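Long-range contacts in pullulanase (Klebsiella oxytoca, PDB 2YOC), which hydrolyses alpha-1,6-glucosidic linkages in pullulan and related branched glucans, and is exported through a type 2 secretion system: residues E416-D421 and D541-G546; A471-F476 and E556-T561. All blocks are in the same frame, centred on the assembly; numbering follows the deposited sequence.

Interaction 1. Residues E416-D421 and D541-G546; sequences ESHIRD and DSYNWG. With CA (calcium ion), chain L.
A helix N-cap at the end of a barrel strand carries this contact: His-418, between strand 413-417 and helix 419-423, lays its ring against Tyr-543 of the loop 541-546. With CG of His-418 trans to the backbone N (chi1 -180°), the imidazole is carried toward Tyr-543. The pair is an offset stack, with ring centroids 4.8 Å apart and planes at 27°, and the phenol oxygen of Tyr-543 lies over the centre of the imidazole. The two nitrogens of His-418 have separate tasks. NE2 donates to Asn-544 O at 2.8 Å, and the bond is nearly straight (164°); the acceptor lies in the imidazole plane, although the donor sits above the carbonyl plane. ND1 accepts the N-H of Arg-420 and, weakly, that of Asp-421, so the ring's rotation is set from both ends. Tyr-543 OH in turn donates to Asp-421 OD1 over 2.7 Å, on the syn side but tilted out of the carboxylate plane, while Asp-421 OD2 takes a salt bridge from Arg-871. Arg-420 packs through its aliphatic part, CB lying 3.8 Å from Tyr-543 CD2, and sends its guanidinium to Asp-884. Trp-545 joins the aromatic cluster obliquely. Farther along the loop, Asp-541 OD1 and Ala-538 O bind a calcium ion. The capped helix start follows the first strand of an eight-stranded parallel barrel, as in the catalytic (beta/alpha)8 barrel of alpha-amylase-family enzymes.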
ATOM      1  N   GLU B 416      32.877 -17.151  12.853  1.00 57.80           N
ATOM      2  CA  GLU B 416      33.120 -18.034  11.709  1.00 56.37           C
ATOM      3  C   GLU B 416      34.593 -17.982  11.313  1.00 65.59           C
ATOM      4  O   GLU B 416      35.061 -17.017  10.684  1.00 68.46           O
ATOM      5  CB  GLU B 416      32.206 -17.635  10.544  1.00 56.65           C
ATOM      6  CG  GLU B 416      32.295 -18.509   9.314  1.00 61.76           C
ATOM      7  CD  GLU B 416      31.852 -17.842   8.024  1.00 89.47           C
ATOM      8  OE1 GLU B 416      32.414 -16.776   7.668  1.00 80.56           O
ATOM      9  OE2 GLU B 416      30.973 -18.422   7.342  1.00 88.24           O
ATOM     10  N   SER B 417      35.308 -19.045  11.656  1.00 62.95           N
ATOM     11  CA  SER B 417      36.749 -19.213  11.453  1.00 63.82           C
ATOM     12  C   SER B 417      37.123 -20.272  10.383  1.00 68.83           C
ATOM     13  O   SER B 417      36.274 -21.088   9.991  1.00 68.29           O
ATOM     14  CB  SER B 417      37.402 -19.551  12.792  1.00 66.78           C
ATOM     15  OG  SER B 417      36.617 -19.060  13.871  1.00 73.15           O
ATOM     16  N   HIS B 418      38.402 -20.228   9.903  1.00 65.08           N
ATOM     17  CA  HIS B 418      39.013 -21.129   8.914  1.00 64.93           C
ATOM     18  C   HIS B 418      40.381 -21.551   9.464  1.00 69.19           C
ATOM     19  O   HIS B 418      41.102 -20.704  10.003  1.00 69.95           O
ATOM     20  CB  HIS B 418      39.144 -20.425   7.549  1.00 66.40           C
ATOM     21  CG  HIS B 418      39.751 -21.256   6.445  1.00 70.73           C
ATOM     22  ND1 HIS B 418      41.121 -21.414   6.327  1.00 73.47           N
ATOM     23  CD2 HIS B 418      39.152 -21.903   5.413  1.00 72.34           C
ATOM     24  CE1 HIS B 418      41.311 -22.165   5.252  1.00 73.11           C
ATOM     25  NE2 HIS B 418      40.159 -22.476   4.664  1.00 72.96           N
ATOM     26  N   ILE B 419      40.739 -22.858   9.332  1.00 64.22           N
ATOM     27  CA  ILE B 419      41.978 -23.445   9.879  1.00 63.67           C
ATOM     28  C   ILE B 419      43.274 -22.727   9.505  1.00 69.44           C
ATOM     29  O   ILE B 419      44.134 -22.545  10.367  1.00 69.53           O
ATOM     30  CB  ILE B 419      42.022 -24.999   9.763  1.00 65.95           C
ATOM     31  CG1 ILE B 419      40.759 -25.686  10.379  1.00 63.99           C
ATOM     32  CG2 ILE B 419      43.319 -25.616  10.295  1.00 66.37           C
ATOM     33  CD1 ILE B 419      40.390 -25.333  11.798  1.00 55.22           C
ATOM     34  N   ARG B 420      43.394 -22.278   8.250  1.00 67.32           N
ATOM     35  CA  ARG B 420      44.574 -21.542   7.807  1.00 68.61           C
ATOM     36  C   ARG B 420      44.464 -20.094   8.281  1.00 75.62           C
ATOM     37  O   ARG B 420      45.366 -19.606   8.967  1.00 75.88           O
ATOM     38  CB  ARG B 420      44.792 -21.654   6.294  1.00 65.40           C
ATOM     39  CG  ARG B 420      45.286 -23.041   5.890  1.00 77.13           C
ATOM     40  CD  ARG B 420      46.111 -23.029   4.616  1.00 90.63           C
ATOM     41  NE  ARG B 420      47.330 -22.227   4.749  1.00 98.22           N
ATOM     42  CZ  ARG B 420      48.527 -22.718   5.042  1.00111.66           C
ATOM     43  NH1 ARG B 420      48.690 -24.023   5.227  1.00106.01           N
ATOM     44  NH2 ARG B 420      49.574 -21.911   5.145  1.00 95.77           N
ATOM     45  N   ASP B 421      43.306 -19.452   8.031  1.00 72.72           N
ATOM     46  CA  ASP B 421      43.022 -18.082   8.471  1.00 73.09           C
ATOM     47  C   ASP B 421      43.415 -17.824   9.956  1.00 77.74           C
ATOM     48  O   ASP B 421      43.883 -16.728  10.285  1.00 79.03           O
ATOM     49  CB  ASP B 421      41.531 -17.736   8.233  1.00 74.35           C
ATOM     50  CG  ASP B 421      41.119 -17.492   6.787  1.00 87.75           C
ATOM     51  OD1 ASP B 421      42.008 -17.428   5.921  1.00 88.49           O
ATOM     52  OD2 ASP B 421      39.897 -17.340   6.528  1.00 96.27           O
ATOM     53  N   ASP B 541      48.811 -24.143  -3.635  1.00 81.19           N
ATOM     54  CA  ASP B 541      48.814 -23.799  -2.215  1.00 81.91           C
ATOM     55  C   ASP B 541      48.022 -24.833  -1.368  1.00 85.52           C
ATOM     56  O   ASP B 541      47.513 -25.843  -1.899  1.00 85.45           O
ATOM     57  CB  ASP B 541      48.415 -22.312  -1.966  1.00 84.34           C
ATOM     58  CG  ASP B 541      46.955 -21.875  -2.170  1.00109.04           C
ATOM     59  OD1 ASP B 541      46.107 -22.733  -2.535  1.00110.64           O
ATOM     60  OD2 ASP B 541      46.664 -20.668  -1.984  1.00120.62           O
ATOM     61  N   SER B 542      47.971 -24.592  -0.048  1.00 80.44           N
ATOM     62  CA  SER B 542      47.261 -25.394   0.937  1.00 78.40           C
ATOM     63  C   SER B 542      45.935 -24.681   1.305  1.00 84.46           C
ATOM     64  O   SER B 542      45.147 -25.157   2.156  1.00 84.62           O
ATOM     65  CB  SER B 542      48.143 -25.563   2.167  1.00 78.71           C
ATOM     66  OG  SER B 542      49.308 -26.316   1.874  1.00 82.79           O
ATOM     67  N   TYR B 543      45.687 -23.542   0.619  1.00 80.74           N
ATOM     68  CA  TYR B 543      44.539 -22.678   0.853  1.00 79.21           C
ATOM     69  C   TYR B 543      43.325 -22.853  -0.055  1.00 82.50           C
ATOM     70  O   TYR B 543      43.361 -22.538  -1.245  1.00 85.16           O
ATOM     71  CB  TYR B 543      44.952 -21.190   0.921  1.00 79.42           C
ATOM     72  CG  TYR B 543      43.905 -20.354   1.610  1.00 77.85           C
ATOM     73  CD1 TYR B 543      42.735 -19.981   0.949  1.00 79.68           C
ATOM     74  CD2 TYR B 543      44.048 -19.992   2.943  1.00 77.40           C
ATOM     75  CE1 TYR B 543      41.721 -19.287   1.609  1.00 80.69           C
ATOM     76  CE2 TYR B 543      43.043 -19.292   3.612  1.00 77.61           C
ATOM     77  CZ  TYR B 543      41.882 -18.938   2.940  1.00 86.88           C
ATOM     78  OH  TYR B 543      40.886 -18.255   3.597  1.00 90.94           O
ATOM     79  N   ASN B 544      42.230 -23.265   0.553  1.00 74.85           N
ATOM     80  CA  ASN B 544      40.911 -23.338  -0.040  1.00 72.73           C
ATOM     81  C   ASN B 544      39.938 -23.324   1.121  1.00 77.12           C
ATOM     82  O   ASN B 544      40.285 -23.807   2.204  1.00 76.60           O
ATOM     83  CB  ASN B 544      40.684 -24.557  -0.925  1.00 63.03           C
ATOM     84  CG  ASN B 544      39.441 -24.383  -1.768  1.00 79.26           C
ATOM     85  OD1 ASN B 544      38.309 -24.350  -1.273  1.00 74.20           O
ATOM     86  ND2 ASN B 544      39.611 -24.166  -3.051  1.00 73.39           N
ATOM     87  N   TRP B 545      38.749 -22.713   0.923  1.00 72.92           N
ATOM     88  CA  TRP B 545      37.707 -22.699   1.946  1.00 71.64           C
ATOM     89  C   TRP B 545      37.287 -24.157   2.198  1.00 77.59           C
ATOM     90  O   TRP B 545      37.238 -24.597   3.355  1.00 78.17           O
ATOM     91  CB  TRP B 545      36.522 -21.886   1.458  1.00 69.20           C
ATOM     92  CG  TRP B 545      36.720 -20.400   1.470  1.00 69.73           C
ATOM     93  CD1 TRP B 545      37.710 -19.695   2.094  1.00 73.15           C
ATOM     94  CD2 TRP B 545      35.830 -19.428   0.904  1.00 69.05           C
ATOM     95  NE1 TRP B 545      37.523 -18.340   1.903  1.00 72.56           N
ATOM     96  CE2 TRP B 545      36.371 -18.149   1.182  1.00 73.36           C
ATOM     97  CE3 TRP B 545      34.647 -19.516   0.145  1.00 69.83           C
ATOM     98  CZ2 TRP B 545      35.761 -16.968   0.737  1.00 72.60           C
ATOM     99  CZ3 TRP B 545      34.062 -18.346  -0.324  1.00 71.45           C
ATOM    100  CH2 TRP B 545      34.605 -17.091  -0.013  1.00 72.58           C
ATOM    101  N   GLY B 546      37.093 -24.900   1.096  1.00 73.39           N
ATOM    102  CA  GLY B 546      36.823 -26.332   1.096  1.00 71.96           C
ATOM    103  C   GLY B 546      35.425 -26.759   0.736  1.00 73.42           C
ATOM    104  O   GLY B 546      35.056 -27.896   1.027  1.00 73.65           O
TER
HETATM  105 CA    CA L2076      44.255 -24.230  -3.695  1.00106.30          CA

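Interaction 2. Residues A471-F476 and E556-T561; sequences ATVNEF and EGSYAT. With CA (calcium ion), chain K.
The carboxylates of Glu-475 and Glu-556, the flat groups that meet across this contact, are turned 50° from one another and cross at a slant beside a calcium ion. Two rings nearby in sequence take no part in the metal site: Ser-558 OG lies 4.1 Å above one face of Tyr-559, offset toward the rim, and Asn-474 OD1 sits in plane at the edge of Phe-476. Each glutamate gives one oxygen to the metal, Glu-475 OE2 at 2.8 Å and Glu-556 OE1 at 2.5 Å. The bend of the Glu-556 chain at chi2 (57°) brings its carboxylate round to the ion, whereas Glu-475 reaches it with a chain extended beyond CG. Because both carboxylates bind the same ion, the cation would probably offset their mutual repulsion. Asp-469 OD1 and Leu-470 O complete the protein ligands, making this a calcium site that links the segment after strand 468-470 to the loop ahead of helix 567-582. Glu-475 OE2 is also met by Gly-557 N at 2.7 Å, a weak hydrogen bond bent to 128°, at the start of the type I turn from Gly-557 to Ala-560. Glu-556 OE2, the oxygen not spent on the metal, accepts from Ser-558 OG on its anti lone pair, with a weak further bond from Ser-558 N. Beside the site, Val-473 CG1 packs 4.0 Å from Ser-558 OG. Next to Val-473, Asn-474 OD1 receives the Phe-476 N-H at 2.9 Å in its carbonyl plane, an Asx turn that spans Glu-475.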
ATOM      1  N   ALA B 471      38.277 -31.854  -1.469  1.00 71.85           N
ATOM      2  CA  ALA B 471      38.964 -32.376  -2.634  1.00 73.51           C
ATOM      3  C   ALA B 471      40.077 -31.456  -3.147  1.00 79.73           C
ATOM      4  O   ALA B 471      41.093 -31.940  -3.649  1.00 81.12           O
ATOM      5  CB  ALA B 471      37.941 -32.620  -3.739  1.00 74.21           C
ATOM      6  N   THR B 472      39.882 -30.138  -2.992  1.00 76.14           N
ATOM      7  CA  THR B 472      40.678 -29.024  -3.528  1.00 75.89           C
ATOM      8  C   THR B 472      42.042 -28.641  -2.899  1.00 79.55           C
ATOM      9  O   THR B 472      42.541 -27.531  -3.150  1.00 80.35           O
ATOM     10  CB  THR B 472      39.754 -27.841  -3.809  1.00 81.14           C
ATOM     11  OG1 THR B 472      38.912 -27.614  -2.666  1.00 79.30           O
ATOM     12  CG2 THR B 472      38.903 -28.075  -5.041  1.00 76.64           C
ATOM     13  N   VAL B 473      42.666 -29.544  -2.138  1.00 73.94           N
ATOM     14  CA  VAL B 473      44.018 -29.319  -1.618  1.00 73.56           C
ATOM     15  C   VAL B 473      44.734 -30.667  -1.685  1.00 81.77           C
ATOM     16  O   VAL B 473      44.208 -31.663  -1.174  1.00 83.76           O
ATOM     17  CB  VAL B 473      44.104 -28.657  -0.213  1.00 75.37           C
ATOM     18  CG1 VAL B 473      45.521 -28.709   0.355  1.00 75.35           C
ATOM     19  CG2 VAL B 473      43.606 -27.219  -0.235  1.00 74.39           C
ATOM     20  N   ASN B 474      45.917 -30.708  -2.337  1.00 78.01           N
ATOM     21  CA  ASN B 474      46.697 -31.929  -2.421  1.00 78.03           C
ATOM     22  C   ASN B 474      47.269 -32.208  -1.041  1.00 81.14           C
ATOM     23  O   ASN B 474      47.960 -31.351  -0.468  1.00 82.17           O
ATOM     24  CB  ASN B 474      47.801 -31.801  -3.460  1.00 82.07           C
ATOM     25  CG  ASN B 474      48.380 -33.130  -3.901  1.00103.49           C
ATOM     26  OD1 ASN B 474      48.765 -33.976  -3.099  1.00 96.55           O
ATOM     27  ND2 ASN B 474      48.475 -33.334  -5.196  1.00 95.89           N
ATOM     28  N   GLU B 475      46.921 -33.387  -0.485  1.00 75.81           N
ATOM     29  CA  GLU B 475      47.336 -33.821   0.859  1.00 75.04           C
ATOM     30  C   GLU B 475      48.763 -34.329   0.895  1.00 79.53           C
ATOM     31  O   GLU B 475      49.310 -34.541   1.978  1.00 80.18           O
ATOM     32  CB  GLU B 475      46.348 -34.829   1.483  1.00 75.43           C
ATOM     33  CG  GLU B 475      44.908 -34.347   1.509  1.00 76.73           C
ATOM     34  CD  GLU B 475      43.983 -35.046   2.475  1.00 89.34           C
ATOM     35  OE1 GLU B 475      43.937 -36.297   2.506  1.00 93.92           O
ATOM     36  OE2 GLU B 475      43.213 -34.320   3.135  1.00 82.43           O
ATOM     37  N   PHE B 476      49.377 -34.495  -0.283  1.00 76.79           N
ATOM     38  CA  PHE B 476      50.787 -34.873  -0.404  1.00 78.54           C
ATOM     39  C   PHE B 476      51.580 -33.583  -0.248  1.00 85.41           C
ATOM     40  O   PHE B 476      51.367 -32.635  -1.019  1.00 86.67           O
ATOM     41  CB  PHE B 476      51.072 -35.548  -1.759  1.00 80.67           C
ATOM     42  CG  PHE B 476      50.419 -36.905  -1.901  1.00 81.14           C
ATOM     43  CD1 PHE B 476      50.928 -38.014  -1.232  1.00 84.04           C
ATOM     44  CD2 PHE B 476      49.289 -37.075  -2.697  1.00 81.66           C
ATOM     45  CE1 PHE B 476      50.324 -39.273  -1.366  1.00 84.75           C
ATOM     46  CE2 PHE B 476      48.693 -38.338  -2.838  1.00 83.96           C
ATOM     47  CZ  PHE B 476      49.211 -39.425  -2.168  1.00 82.70           C
ATOM     48  N   GLU B 556      39.206 -33.386   7.090  1.00 62.23           N
ATOM     49  CA  GLU B 556      40.198 -33.051   6.075  1.00 63.12           C
ATOM     50  C   GLU B 556      41.617 -33.459   6.600  1.00 69.96           C
ATOM     51  O   GLU B 556      41.939 -33.238   7.771  1.00 69.48           O
ATOM     52  CB  GLU B 556      40.134 -31.551   5.744  1.00 64.00           C
ATOM     53  CG  GLU B 556      41.275 -31.025   4.873  1.00 72.85           C
ATOM     54  CD  GLU B 556      41.517 -31.676   3.521  1.00 79.33           C
ATOM     55  OE1 GLU B 556      40.685 -32.482   3.036  1.00 58.79           O
ATOM     56  OE2 GLU B 556      42.543 -31.312   2.913  1.00 78.67           O
ATOM     57  N   GLY B 557      42.427 -34.064   5.742  1.00 68.39           N
ATOM     58  CA  GLY B 557      43.762 -34.514   6.126  1.00 68.86           C
ATOM     59  C   GLY B 557      44.859 -33.476   6.067  1.00 71.30           C
ATOM     60  O   GLY B 557      45.879 -33.639   6.734  1.00 69.09           O
ATOM     61  N   SER B 558      44.683 -32.416   5.256  1.00 69.77           N
ATOM     62  CA  SER B 558      45.712 -31.377   5.115  1.00 70.65           C
ATOM     63  C   SER B 558      45.813 -30.505   6.359  1.00 74.57           C
ATOM     64  O   SER B 558      46.862 -29.915   6.585  1.00 76.21           O
ATOM     65  CB  SER B 558      45.499 -30.534   3.865  1.00 74.35           C
ATOM     66  OG  SER B 558      44.276 -29.820   3.937  1.00 86.28           O
ATOM     67  N   TYR B 559      44.750 -30.456   7.181  1.00 67.80           N
ATOM     68  CA  TYR B 559      44.732 -29.710   8.434  1.00 65.70           C
ATOM     69  C   TYR B 559      45.342 -30.564   9.574  1.00 68.09           C
ATOM     70  O   TYR B 559      45.456 -30.092  10.722  1.00 67.34           O
ATOM     71  CB  TYR B 559      43.304 -29.219   8.774  1.00 65.22           C
ATOM     72  CG  TYR B 559      42.650 -28.311   7.750  1.00 66.42           C
ATOM     73  CD1 TYR B 559      43.371 -27.301   7.117  1.00 68.87           C
ATOM     74  CD2 TYR B 559      41.290 -28.398   7.483  1.00 67.01           C
ATOM     75  CE1 TYR B 559      42.769 -26.447   6.190  1.00 69.48           C
ATOM     76  CE2 TYR B 559      40.672 -27.536   6.577  1.00 68.56           C
ATOM     77  CZ  TYR B 559      41.419 -26.570   5.918  1.00 77.00           C
ATOM     78  OH  TYR B 559      40.819 -25.720   5.023  1.00 79.43           O
ATOM     79  N   ALA B 560      45.751 -31.827   9.240  1.00 63.01           N
ATOM     80  CA  ALA B 560      46.415 -32.762  10.165  1.00 62.37           C
ATOM     81  C   ALA B 560      47.930 -32.741   9.960  1.00 69.04           C
ATOM     82  O   ALA B 560      48.408 -32.377   8.876  1.00 70.62           O
ATOM     83  CB  ALA B 560      45.901 -34.169   9.954  1.00 62.70           C
ATOM     84  N   THR B 561      48.686 -33.144  10.991  1.00 65.62           N
ATOM     85  CA  THR B 561      50.144 -33.215  10.924  1.00 67.03           C
ATOM     86  C   THR B 561      50.589 -34.337   9.988  1.00 77.74           C
ATOM     87  O   THR B 561      51.629 -34.202   9.343  1.00 80.40           O
ATOM     88  CB  THR B 561      50.785 -33.396  12.310  1.00 64.30           C
ATOM     89  OG1 THR B 561      50.485 -34.698  12.843  1.00 56.26           O
ATOM     90  CG2 THR B 561      50.446 -32.270  13.276  1.00 54.64           C
TER
HETATM   91 CA    CA K2075      41.274 -34.121   1.177  1.00 58.04          CA

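Overall arrangement
From the N terminus the chain first enters 416-421, at the end of barrel strand 413-417, and then passes strand 461-464 before reaching 471-476. After an excursion holding several helices it returns through 541-546, where interaction 1 closes a loop of 119 residues, and then 556-561, where interaction 2 closes one of 79. The segments alternate, so the two loops cross rather than nest. Their centres lie 11 Å apart and the contacts touch: Tyr-559 OH packs 3.3 Å from His-418 NE2, and Val-473 CG2 3.5 Å from Ser-542 O. Together they tie the returning loop, which leads into helix 567-582 and barrel strand 586-591, to the end of barrel strand 413-417 and to the loop after the short strand 468-470.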